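Local atomic coordinates of rhamnose ABC transporter, rhamnose-binding protein (Actinomyces odontolyticus ATCC 17982, PDB entry 5BQ3), a protein that probably binds rhamnose or a related carbohydrate as the solute-binding component of an ABC sugar transporter. Residues A[141-146]-A[319-324]; A[156-161]-A[200-205]; A[188-193]-A[211-216]; A[204-209]-A[231-236]. All coordinates share one frame; numbering follows the deposited sequence.

Contact 1 (A[141-146]-A[319-324])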
loop_
_atom_site.group_PDB
_atom_site.type_symbol
_atom_site.label_atom_id
_atom_site.label_comp_id
_atom_site.label_asym_id
_atom_site.label_seq_id
_atom_site.Cartn_x
_atom_site.Cartn_y
_atom_site.Cartn_z
HETATM N N MSE A 141 12.732 4.826 1.586
HETATM C CA MSE A 141 13.024 5.866 0.603
HETATM C C MSE A 141 14.342 6.586 0.903
HETATM O O MSE A 141 15.164 6.709 -0.004
HETATM C CB MSE A 141 11.871 6.853 0.510
HETATM C CG MSE A 141 10.647 6.216 -0.130
HETATM SE SE MSE A 141 9.394 7.488 -0.795
HETATM C CE MSE A 141 8.699 8.177 0.942
ATOM N N LEU A 142 14.582 6.991 2.172
ATOM C CA LEU A 142 15.838 7.630 2.584
ATOM C C LEU A 142 17.032 6.692 2.397
ATOM O O LEU A 142 18.106 7.160 2.034
ATOM C CB LEU A 142 15.775 8.086 4.043
ATOM C CG LEU A 142 14.965 9.334 4.346
ATOM C CD1 LEU A 142 14.637 9.393 5.813
ATOM C CD2 LEU A 142 15.694 10.593 3.912
ATOM N N ASP A 143 16.840 5.373 2.635
ATOM C CA ASP A 143 17.874 4.344 2.467
ATOM C C ASP A 143 18.288 4.215 1.002
ATOM O O ASP A 143 19.475 4.101 0.728
ATOM C CB ASP A 143 17.389 2.981 2.995
ATOM C CG ASP A 143 17.675 2.697 4.460
ATOM O OD1 ASP A 143 18.003 3.649 5.199
ATOM O OD2 ASP A 143 17.553 1.522 4.871
HETATM N N MSE A 144 17.307 4.233 0.071
HETATM C CA MSE A 144 17.522 4.146 -1.379
HETATM C C MSE A 144 18.196 5.415 -1.900
HETATM O O MSE A 144 19.089 5.320 -2.740
HETATM C CB MSE A 144 16.196 3.901 -2.122
HETATM C CG MSE A 144 15.553 2.549 -1.786
HETATM SE SE MSE A 144 13.984 2.102 -2.848
HETATM C CE MSE A 144 12.813 3.565 -2.371
ATOM N N VAL A 145 17.787 6.599 -1.380
ATOM C CA VAL A 145 18.355 7.900 -1.753
ATOM C C VAL A 145 19.822 7.930 -1.353
ATOM O O VAL A 145 20.676 8.071 -2.223
ATOM C CB VAL A 145 17.575 9.096 -1.144
ATOM C CG1 VAL A 145 18.266 10.419 -1.439
ATOM C CG2 VAL A 145 16.153 9.135 -1.654
ATOM N N SER A 146 20.099 7.761 -0.042
ATOM C CA SER A 146 21.429 7.763 0.571
ATOM C C SER A 146 22.385 6.802 -0.138
ATOM O O SER A 146 23.524 7.177 -0.414
ATOM C CB SER A 146 21.329 7.406 2.051
ATOM O OG SER A 146 22.546 7.673 2.727
ATOM N N PRO A 319 8.399 -2.310 3.154
ATOM C CA PRO A 319 8.169 -2.124 1.707
ATOM C C PRO A 319 9.096 -2.976 0.835
ATOM O O PRO A 319 10.265 -3.183 1.181
ATOM C CB PRO A 319 8.429 -0.627 1.491
ATOM C CG PRO A 319 8.238 -0.005 2.820
ATOM C CD PRO A 319 8.700 -1.023 3.815
ATOM N N VAL A 320 8.549 -3.506 -0.272
ATOM C CA VAL A 320 9.279 -4.346 -1.228
ATOM C C VAL A 320 10.088 -3.431 -2.156
ATOM O O VAL A 320 9.527 -2.526 -2.775
ATOM C CB VAL A 320 8.334 -5.303 -2.019
ATOM C CG1 VAL A 320 9.092 -6.078 -3.093
ATOM C CG2 VAL A 320 7.609 -6.266 -1.084
ATOM N N ARG A 321 11.406 -3.661 -2.230
ATOM C CA ARG A 321 12.306 -2.892 -3.091
ATOM C C ARG A 321 12.406 -3.572 -4.450
ATOM O O ARG A 321 12.667 -4.775 -4.523
ATOM C CB ARG A 321 13.697 -2.732 -2.452
ATOM C CG ARG A 321 13.734 -1.786 -1.269
ATOM C CD ARG A 321 15.154 -1.501 -0.860
ATOM N NE ARG A 321 15.221 -1.070 0.530
ATOM C CZ ARG A 321 16.308 -0.574 1.111
ATOM N NH1 ARG A 321 17.433 -0.430 0.419
ATOM N NH2 ARG A 321 16.279 -0.213 2.387
ATOM N N PHE A 322 12.179 -2.801 -5.525
ATOM C CA PHE A 322 12.217 -3.306 -6.896
ATOM C C PHE A 322 13.403 -2.735 -7.660
ATOM O O PHE A 322 13.606 -1.520 -7.692
ATOM C CB PHE A 322 10.909 -2.993 -7.644
ATOM C CG PHE A 322 9.644 -3.494 -6.986
ATOM C CD1 PHE A 322 8.962 -2.713 -6.063
ATOM C CD2 PHE A 322 9.117 -4.737 -7.316
ATOM C CE1 PHE A 322 7.787 -3.175 -5.465
ATOM C CE2 PHE A 322 7.946 -5.199 -6.709
ATOM C CZ PHE A 322 7.292 -4.418 -5.783
ATOM N N ASN A 323 14.177 -3.631 -8.275
ATOM C CA ASN A 323 15.346 -3.338 -9.103
ATOM C C ASN A 323 15.301 -4.245 -10.339
ATOM O O ASN A 323 14.339 -5.000 -10.498
ATOM C CB ASN A 323 16.652 -3.508 -8.306
ATOM C CG ASN A 323 16.699 -4.734 -7.430
ATOM O OD1 ASN A 323 16.666 -5.877 -7.902
ATOM N ND2 ASN A 323 16.776 -4.519 -6.129
ATOM N N ALA A 324 16.330 -4.179 -11.205
ATOM C CA ALA A 324 16.409 -4.940 -12.452
ATOM C C ALA A 324 16.488 -6.471 -12.268
ATOM O O ALA A 324 16.345 -7.204 -13.249
ATOM C CB ALA A 324 17.597 -4.457 -13.252
#
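A partly buried salt bridge between Asp143 and Arg321, with the selenomethionine Met144 packed beside it, joins helix 134-149 to strand 320-322. In this two-lobed periplasmic binding protein fold, the strand pairs with 266-268 in a small antiparallel sheet, while the helix precedes strand 153-159, part of the four-stranded parallel sheet of its lobe. The backbones stay well apart, Met144 CA lying 8.9 Å from Arg321 CA, and the arginine spans the distance. Its first torsion turns CG beside the backbone N (chi1 -72°), and from there the chain runs extended to NE. NH2 then reaches OD2 of Asp143 at 3.3 Å, a weak hydrogen bond with an N-H...O angle of 135°. OD2 sits at the edge of the guanidinium, in its plane, but the carboxylate is turned 68° away, so the two charged groups do not form a flat two-pronged pair. The other carboxylate oxygen, OD1, is held by Tyr184 OH and Lys183 NZ, which ties the same aspartate to the loop after helix 165-180. A leucine in place of Arg321 would probably leave OD2 of Asp143 without this cationic mate and uncover the adjoining flank of Met144. That flank is CG, which lies over one face of the guanidinium, 4.2 Å from NH1.

Contact 2 (A[156-161]-A[200-205])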
loop_
_atom_site.group_PDB
_atom_site.type_symbol
_atom_site.label_atom_id
_atom_site.label_comp_id
_atom_site.label_asym_id
_atom_site.label_seq_id
_atom_site.Cartn_x
_atom_site.Cartn_y
_atom_site.Cartn_z
ATOM N N ALA A 156 15.508 16.555 -4.250
ATOM C CA ALA A 156 14.227 17.243 -4.428
ATOM C C ALA A 156 13.065 16.256 -4.298
ATOM O O ALA A 156 13.187 15.113 -4.731
ATOM C CB ALA A 156 14.182 17.930 -5.783
ATOM N N ILE A 157 11.945 16.690 -3.698
ATOM C CA ILE A 157 10.768 15.836 -3.518
ATOM C C ILE A 157 9.655 16.271 -4.488
ATOM O O ILE A 157 9.275 17.441 -4.508
ATOM C CB ILE A 157 10.284 15.809 -2.032
ATOM C CG1 ILE A 157 11.398 15.275 -1.088
ATOM C CG2 ILE A 157 8.988 14.982 -1.876
ATOM C CD1 ILE A 157 11.232 15.613 0.390
ATOM N N LEU A 158 9.156 15.317 -5.300
ATOM C CA LEU A 158 8.048 15.504 -6.235
ATOM C C LEU A 158 6.881 14.663 -5.719
ATOM O O LEU A 158 6.784 13.467 -6.011
ATOM C CB LEU A 158 8.443 15.136 -7.683
ATOM C CG LEU A 158 7.500 15.649 -8.791
ATOM C CD1 LEU A 158 8.275 16.196 -9.950
ATOM C CD2 LEU A 158 6.566 14.562 -9.273
ATOM N N SER A 159 6.027 15.292 -4.899
ATOM C CA SER A 159 4.884 14.654 -4.252
ATOM C C SER A 159 3.605 14.723 -5.113
ATOM O O SER A 159 3.644 15.206 -6.249
ATOM C CB SER A 159 4.642 15.313 -2.899
ATOM O OG SER A 159 3.761 14.540 -2.105
ATOM N N ALA A 160 2.474 14.222 -4.567
ATOM C CA ALA A 160 1.154 14.231 -5.202
ATOM C C ALA A 160 0.517 15.623 -5.010
ATOM O O ALA A 160 1.132 16.609 -5.414
ATOM C CB ALA A 160 0.290 13.135 -4.598
ATOM N N THR A 161 -0.685 15.726 -4.402
ATOM C CA THR A 161 -1.304 17.025 -4.107
ATOM C C THR A 161 -0.651 17.594 -2.847
ATOM O O THR A 161 -0.072 16.840 -2.059
ATOM C CB THR A 161 -2.831 16.926 -3.941
ATOM O OG1 THR A 161 -3.154 15.859 -3.051
ATOM C CG2 THR A 161 -3.563 16.766 -5.253
ATOM N N THR A 200 0.674 14.954 -16.598
ATOM C CA THR A 200 1.059 16.174 -17.317
ATOM C C THR A 200 1.663 17.206 -16.349
ATOM O O THR A 200 2.681 17.816 -16.681
ATOM C CB THR A 200 -0.131 16.752 -18.105
ATOM O OG1 THR A 200 -0.873 15.685 -18.700
ATOM C CG2 THR A 200 0.303 17.726 -19.187
ATOM N N LYS A 201 1.052 17.379 -15.158
ATOM C CA LYS A 201 1.516 18.315 -14.128
ATOM C C LYS A 201 2.851 17.836 -13.516
ATOM O O LYS A 201 3.759 18.652 -13.369
ATOM C CB LYS A 201 0.432 18.514 -13.044
ATOM C CG LYS A 201 0.798 19.463 -11.891
ATOM C CD LYS A 201 0.736 20.943 -12.258
ATOM C CE LYS A 201 1.069 21.814 -11.072
ATOM N NZ LYS A 201 1.268 23.234 -11.466
ATOM N N SER A 202 2.974 16.526 -13.193
ATOM C CA SER A 202 4.190 15.922 -12.622
ATOM C C SER A 202 5.384 16.023 -13.584
ATOM O O SER A 202 6.517 16.186 -13.126
ATOM C CB SER A 202 3.956 14.461 -12.253
ATOM O OG SER A 202 2.921 14.310 -11.298
ATOM N N PHE A 203 5.124 15.931 -14.910
ATOM C CA PHE A 203 6.139 16.056 -15.957
ATOM C C PHE A 203 6.651 17.496 -16.015
ATOM O O PHE A 203 7.857 17.710 -16.159
ATOM C CB PHE A 203 5.570 15.629 -17.323
ATOM C CG PHE A 203 6.594 15.526 -18.429
ATOM C CD1 PHE A 203 6.953 16.643 -19.177
ATOM C CD2 PHE A 203 7.189 14.310 -18.735
ATOM C CE1 PHE A 203 7.911 16.550 -20.188
ATOM C CE2 PHE A 203 8.131 14.214 -19.761
ATOM C CZ PHE A 203 8.495 15.336 -20.473
ATOM N N GLN A 204 5.725 18.476 -15.915
ATOM C CA GLN A 204 6.013 19.912 -15.933
ATOM C C GLN A 204 6.783 20.323 -14.684
ATOM O O GLN A 204 7.687 21.156 -14.776
ATOM C CB GLN A 204 4.715 20.725 -16.054
ATOM C CG GLN A 204 4.153 20.774 -17.474
ATOM C CD GLN A 204 2.700 21.191 -17.558
ATOM O OE1 GLN A 204 2.044 21.530 -16.563
ATOM N NE2 GLN A 204 2.161 21.166 -18.767
ATOM N N GLU A 205 6.438 19.724 -13.522
ATOM C CA GLU A 205 7.098 19.980 -12.238
ATOM C C GLU A 205 8.523 19.439 -12.245
ATOM O O GLU A 205 9.411 20.092 -11.705
ATOM C CB GLU A 205 6.303 19.391 -11.062
ATOM C CG GLU A 205 5.040 20.165 -10.704
ATOM C CD GLU A 205 5.188 21.637 -10.359
ATOM O OE1 GLU A 205 6.099 21.987 -9.574
ATOM O OE2 GLU A 205 4.375 22.441 -10.863
#
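Strand 156-159 and helix 200-205 come within 7.5 Å at the CA atoms of Leu158 and Ser202. The packing belongs to a parallel beta-alpha-beta crossover in a periplasmic binding protein lobe: helix 199-212 leaves edge strand 187-194, passes over strand 153-159, and leads into strand 218-221 on its far side. Leu158 and the strand carrying it are thus the floor beneath the crossing helix. Backbone hydrogen bonds tie 153-159 to both of those strands, through Ile157 to Ala191 and Val193 and through Leu158 to Val220. Ile157, next to Leu158 in the strand, serves the other layer and meets Ile171 of helix 165-180.

From the strand only Leu158 carries the side-chain packing. Its CG stands anti to the backbone N (chi1 -164°), which sends both methyls up to the helix. They divide the work: CD2 touches CB of Ser202 at 4.0 Å, while CD1 is placed between that residue and the next turn, meeting Glu205 CB at 3.9 Å. Small Ser202 admits the leucine close to the helix backbone. The serine hydroxyl is nevertheless provided for, since OG hydrogen-bonds Asp198 O near the start of the helix. Glu205 gives the leucine just the root of its chain; a bend at chi2 (-57°) takes the carboxylate away, where OE2 forms a weak salt bridge with Lys201 NZ at 3.3 Å. Leu158 CD1 also comes to 3.6 Å from the carbonyl oxygen of Ser202.

Contact 3 (A[188-193]-A[211-216])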
loop_
_atom_site.group_PDB
_atom_site.type_symbol
_atom_site.label_atom_id
_atom_site.label_comp_id
_atom_site.label_asym_id
_atom_site.label_seq_id
_atom_site.Cartn_x
_atom_site.Cartn_y
_atom_site.Cartn_z
ATOM N N GLU A 188 20.364 16.588 1.655
ATOM C CA GLU A 188 19.897 17.969 1.725
ATOM C C GLU A 188 18.693 18.163 0.804
ATOM O O GLU A 188 18.841 18.121 -0.419
ATOM C CB GLU A 188 21.033 18.947 1.365
ATOM C CG GLU A 188 20.682 20.412 1.593
ATOM C CD GLU A 188 21.388 21.438 0.721
ATOM O OE1 GLU A 188 22.256 21.050 -0.094
ATOM O OE2 GLU A 188 21.062 22.639 0.854
ATOM N N ILE A 189 17.497 18.364 1.393
ATOM C CA ILE A 189 16.275 18.628 0.626
ATOM C C ILE A 189 16.363 20.082 0.153
ATOM O O ILE A 189 16.549 20.986 0.972
ATOM C CB ILE A 189 14.964 18.304 1.403
ATOM C CG1 ILE A 189 14.945 16.848 1.956
ATOM C CG2 ILE A 189 13.704 18.619 0.570
ATOM C CD1 ILE A 189 15.089 15.660 0.923
ATOM N N VAL A 190 16.316 20.289 -1.169
ATOM C CA VAL A 190 16.460 21.615 -1.779
ATOM C C VAL A 190 15.143 22.092 -2.432
ATOM O O VAL A 190 15.030 23.271 -2.762
ATOM C CB VAL A 190 17.650 21.679 -2.783
ATOM C CG1 VAL A 190 18.976 21.380 -2.092
ATOM C CG2 VAL A 190 17.438 20.751 -3.975
ATOM N N ALA A 191 14.166 21.185 -2.626
ATOM C CA ALA A 191 12.877 21.510 -3.238
ATOM C C ALA A 191 11.778 20.521 -2.847
ATOM O O ALA A 191 12.052 19.343 -2.605
ATOM C CB ALA A 191 13.007 21.549 -4.754
ATOM N N LYS A 192 10.526 21.016 -2.809
ATOM C CA LYS A 192 9.306 20.263 -2.520
ATOM C C LYS A 192 8.217 20.719 -3.492
ATOM O O LYS A 192 7.543 21.727 -3.248
ATOM C CB LYS A 192 8.869 20.436 -1.054
ATOM C CG LYS A 192 9.645 19.578 -0.061
ATOM C CD LYS A 192 8.761 19.095 1.089
ATOM C CE LYS A 192 8.672 20.072 2.229
ATOM N NZ LYS A 192 7.643 19.660 3.217
ATOM N N VAL A 193 8.089 20.008 -4.625
ATOM C CA VAL A 193 7.115 20.322 -5.678
ATOM C C VAL A 193 5.946 19.328 -5.644
ATOM O O VAL A 193 6.086 18.226 -5.108
ATOM C CB VAL A 193 7.743 20.418 -7.091
ATOM C CG1 VAL A 193 8.637 21.647 -7.211
ATOM C CG2 VAL A 193 8.495 19.143 -7.469
ATOM N N GLN A 211 15.365 22.960 -13.973
ATOM C CA GLN A 211 15.591 24.331 -14.434
ATOM C C GLN A 211 16.000 25.219 -13.255
ATOM O O GLN A 211 16.931 26.013 -13.386
ATOM C CB GLN A 211 14.340 24.891 -15.131
ATOM C CG GLN A 211 14.187 24.422 -16.579
ATOM C CD GLN A 211 12.863 24.782 -17.220
ATOM O OE1 GLN A 211 12.019 25.494 -16.656
ATOM N NE2 GLN A 211 12.651 24.289 -18.432
ATOM N N ALA A 212 15.316 25.062 -12.101
ATOM C CA ALA A 212 15.569 25.810 -10.866
ATOM C C ALA A 212 16.731 25.219 -10.063
ATOM O O ALA A 212 17.419 25.959 -9.360
ATOM C CB ALA A 212 14.311 25.840 -10.012
ATOM N N HIS A 213 16.939 23.890 -10.152
ATOM C CA HIS A 213 18.014 23.180 -9.448
ATOM C C HIS A 213 18.773 22.260 -10.432
ATOM O O HIS A 213 18.514 21.053 -10.457
ATOM C CB HIS A 213 17.456 22.380 -8.256
ATOM C CG HIS A 213 16.714 23.211 -7.255
ATOM N ND1 HIS A 213 15.343 23.379 -7.333
ATOM C CD2 HIS A 213 17.176 23.894 -6.182
ATOM C CE1 HIS A 213 15.017 24.155 -6.313
ATOM N NE2 HIS A 213 16.088 24.487 -5.590
ATOM N N PRO A 214 19.700 22.799 -11.266
ATOM C CA PRO A 214 20.418 21.926 -12.215
ATOM C C PRO A 214 21.523 21.085 -11.559
ATOM O O PRO A 214 21.953 20.091 -12.148
ATOM C CB PRO A 214 20.991 22.908 -13.241
ATOM C CG PRO A 214 21.117 24.197 -12.520
ATOM C CD PRO A 214 20.130 24.211 -11.390
ATOM N N ASP A 215 21.957 21.466 -10.338
ATOM C CA ASP A 215 23.000 20.789 -9.557
ATOM C C ASP A 215 22.406 19.659 -8.682
ATOM O O ASP A 215 23.045 19.199 -7.726
ATOM C CB ASP A 215 23.770 21.817 -8.693
ATOM C CG ASP A 215 22.953 22.624 -7.689
ATOM O OD1 ASP A 215 21.718 22.746 -7.876
ATOM O OD2 ASP A 215 23.557 23.178 -6.746
ATOM N N LEU A 216 21.199 19.192 -9.049
ATOM C CA LEU A 216 20.434 18.143 -8.379
ATOM C C LEU A 216 21.101 16.775 -8.501
ATOM O O LEU A 216 21.555 16.404 -9.585
ATOM C CB LEU A 216 19.026 18.094 -8.991
ATOM C CG LEU A 216 17.865 17.721 -8.081
ATOM C CD1 LEU A 216 17.731 18.693 -6.929
ATOM C CD2 LEU A 216 16.569 17.723 -8.857
#
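Val190 is the first residue of strand 188-193 to meet the turn that follows helix 199-212, and it does so with one methyl. CG2 lies over a face of the His213 imidazole, a CH-pi contact 4.2 Å from the ring centroid and 27° off the normal. The same methyl touches CD1 of Leu216 at 3.6 Å, so it is shared between the two ends of the type I turn 213-216. The backbone psi of Val190, -14°, breaks the extended course of the strand, and both this residue and the next point toward the turn. The carbonyl oxygen of Val190 lies near His213 NE2, but the angle is too poor for a hydrogen bond. Ala191 then brings CB to CE1 of the imidazole at 3.6 Å, reaching the ring obliquely. Across these segments packing, not a hydrogen bond, holds the imidazole.

His213 is the first residue to leave the helical backbone, so the contact pins the C-terminal exit of helix 199-212 to the edge strand of the parallel sheet. Leu216 continues inward onto Ala156 of the adjacent strand 153-159, while Ala191 and Val193 pack against Leu209 of the helix itself.

Contact 4 (A[204-209]-A[231-236])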
loop_
_atom_site.group_PDB
_atom_site.type_symbol
_atom_site.label_atom_id
_atom_site.label_comp_id
_atom_site.label_asym_id
_atom_site.label_seq_id
_atom_site.Cartn_x
_atom_site.Cartn_y
_atom_site.Cartn_z
ATOM N N GLN A 204 5.725 18.476 -15.915
ATOM C CA GLN A 204 6.013 19.912 -15.933
ATOM C C GLN A 204 6.783 20.323 -14.684
ATOM O O GLN A 204 7.687 21.156 -14.776
ATOM C CB GLN A 204 4.715 20.725 -16.054
ATOM C CG GLN A 204 4.153 20.774 -17.474
ATOM C CD GLN A 204 2.700 21.191 -17.558
ATOM O OE1 GLN A 204 2.044 21.530 -16.563
ATOM N NE2 GLN A 204 2.161 21.166 -18.767
ATOM N N GLU A 205 6.438 19.724 -13.522
ATOM C CA GLU A 205 7.098 19.980 -12.238
ATOM C C GLU A 205 8.523 19.439 -12.245
ATOM O O GLU A 205 9.411 20.092 -11.705
ATOM C CB GLU A 205 6.303 19.391 -11.062
ATOM C CG GLU A 205 5.040 20.165 -10.704
ATOM C CD GLU A 205 5.188 21.637 -10.359
ATOM O OE1 GLU A 205 6.099 21.987 -9.574
ATOM O OE2 GLU A 205 4.375 22.441 -10.863
ATOM N N ALA A 206 8.745 18.271 -12.882
ATOM C CA ALA A 206 10.061 17.636 -13.019
ATOM C C ALA A 206 10.956 18.435 -13.970
ATOM O O ALA A 206 12.164 18.518 -13.744
ATOM C CB ALA A 206 9.906 16.210 -13.522
ATOM N N GLN A 207 10.354 19.024 -15.027
ATOM C CA GLN A 207 11.031 19.850 -16.030
ATOM C C GLN A 207 11.543 21.148 -15.385
ATOM O O GLN A 207 12.703 21.510 -15.587
ATOM C CB GLN A 207 10.075 20.149 -17.199
ATOM C CG GLN A 207 10.756 20.736 -18.437
ATOM C CD GLN A 207 9.816 20.979 -19.599
ATOM O OE1 GLN A 207 8.597 20.770 -19.524
ATOM N NE2 GLN A 207 10.373 21.436 -20.709
ATOM N N GLY A 208 10.683 21.801 -14.598
ATOM C CA GLY A 208 10.996 23.030 -13.877
ATOM C C GLY A 208 11.948 22.824 -12.714
ATOM O O GLY A 208 12.678 23.746 -12.340
ATOM N N LEU A 209 11.943 21.604 -12.138
ATOM C CA LEU A 209 12.792 21.180 -11.022
ATOM C C LEU A 209 14.272 21.210 -11.422
ATOM O O LEU A 209 15.098 21.696 -10.649
ATOM C CB LEU A 209 12.379 19.759 -10.588
ATOM C CG LEU A 209 12.679 19.302 -9.162
ATOM C CD1 LEU A 209 12.040 20.217 -8.132
ATOM C CD2 LEU A 209 12.167 17.894 -8.947
ATOM N N ALA A 231 10.400 9.930 -14.649
ATOM C CA ALA A 231 11.221 8.952 -15.362
ATOM C C ALA A 231 11.163 9.199 -16.864
ATOM O O ALA A 231 12.189 9.085 -17.535
ATOM C CB ALA A 231 10.756 7.544 -15.044
ATOM N N ARG A 232 9.974 9.583 -17.383
ATOM C CA ARG A 232 9.759 9.889 -18.795
ATOM C C ARG A 232 10.530 11.152 -19.190
ATOM O O ARG A 232 11.038 11.221 -20.310
ATOM C CB ARG A 232 8.263 10.044 -19.097
ATOM C CG ARG A 232 7.925 9.870 -20.578
ATOM C CD ARG A 232 6.434 9.795 -20.846
ATOM N NE ARG A 232 5.777 11.092 -20.689
ATOM C CZ ARG A 232 4.975 11.407 -19.678
ATOM N NH1 ARG A 232 4.717 10.518 -18.724
ATOM N NH2 ARG A 232 4.419 12.608 -19.615
ATOM N N TYR A 233 10.639 12.128 -18.265
ATOM C CA TYR A 233 11.377 13.368 -18.499
ATOM C C TYR A 233 12.887 13.116 -18.493
ATOM O O TYR A 233 13.569 13.564 -19.414
ATOM C CB TYR A 233 11.006 14.460 -17.471
ATOM C CG TYR A 233 11.938 15.655 -17.504
ATOM C CD1 TYR A 233 11.887 16.575 -18.549
ATOM C CD2 TYR A 233 12.901 15.842 -16.517
ATOM C CE1 TYR A 233 12.771 17.651 -18.607
ATOM C CE2 TYR A 233 13.790 16.913 -16.565
ATOM C CZ TYR A 233 13.718 17.821 -17.609
ATOM O OH TYR A 233 14.583 18.890 -17.655
ATOM N N LEU A 234 13.403 12.430 -17.449
ATOM C CA LEU A 234 14.829 12.146 -17.273
ATOM C C LEU A 234 15.411 11.294 -18.406
ATOM O O LEU A 234 16.517 11.590 -18.859
ATOM C CB LEU A 234 15.103 11.477 -15.918
ATOM C CG LEU A 234 14.976 12.376 -14.686
ATOM C CD1 LEU A 234 14.692 11.560 -13.453
ATOM C CD2 LEU A 234 16.218 13.223 -14.481
ATOM N N SER A 235 14.663 10.276 -18.887
ATOM C CA SER A 235 15.090 9.383 -19.973
ATOM C C SER A 235 15.228 10.110 -21.321
ATOM O O SER A 235 16.051 9.706 -22.145
ATOM C CB SER A 235 14.118 8.219 -20.124
ATOM O OG SER A 235 12.806 8.675 -20.408
ATOM N N THR A 236 14.423 11.170 -21.542
ATOM C CA THR A 236 14.421 11.958 -22.782
ATOM C C THR A 236 15.338 13.195 -22.684
ATOM O O THR A 236 15.557 13.866 -23.695
ATOM C CB THR A 236 12.984 12.377 -23.154
ATOM O OG1 THR A 236 12.382 13.068 -22.056
ATOM C CG2 THR A 236 12.115 11.197 -23.580
#
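Tyr233 lays its ring on the backbone of helix 199-212 at Ala206 and Gln207, and this one aromatic makes most of the contact between residues 204-209 and 231-236. Helices 199-212 and 224-236 are consecutive in the alternating beta-alpha fold, separated by strand 218-221, and here their CA atoms come to 6.9 Å at Gln207 and Tyr233. With CG anti to the backbone N (chi1 169°), the tyrosine reaches across to the neighbouring helix. Gln207 CA sits over the ring face in a CH-pi contact, 3.9 Å from the centroid and 19° off the normal. The glutamine chain crosses the tyrosine at about a right angle, its CG touching CE1 at 3.7 Å, and its amide ends up inclined 39° to the ring. Ala206 C lies over the same face, offset toward the CD2-CE2 side; the alanine's carbonyl oxygen is 3.6 Å from CE2, and its CB lies 4.3 Å from CD2. Tyr233 also packs on Leu210, a turn further along. An alanine at Tyr233 would probably open a gap between the helices and leave the Gln207 chain freer to turn. Arg232, beside the tyrosine, salt-bridges Asp199, a polar tie between the same two helices. Across the 204-209 and 231-236 segments themselves, the chemistry is dispersion and CH-pi packing, which implies that fit against the ring face, more than directed bonding, sets the local spacing.

How the contacts relate
Contacts 2, 3 and 4 all use helix 199-212. Contact 2 is the buried one, aliphatic packing under the helix; contact 4 covers the flank facing helix 224-236 with an aromatic face, and contact 3 holds the C-terminal exit on the edge strand. Both of these are only partly buried. Contacts 2 and 4 even share Gln204 and Glu205, while contacts 2 and 3 join through backbone pairing of strands 153-159 and 187-194. Contact 1, also only partly buried, belongs to the same lobe but touches none of the others, its centre about 19 to 20 Å from theirs; it alone relies on opposite charges, linking a different helix to a strand late in the chain.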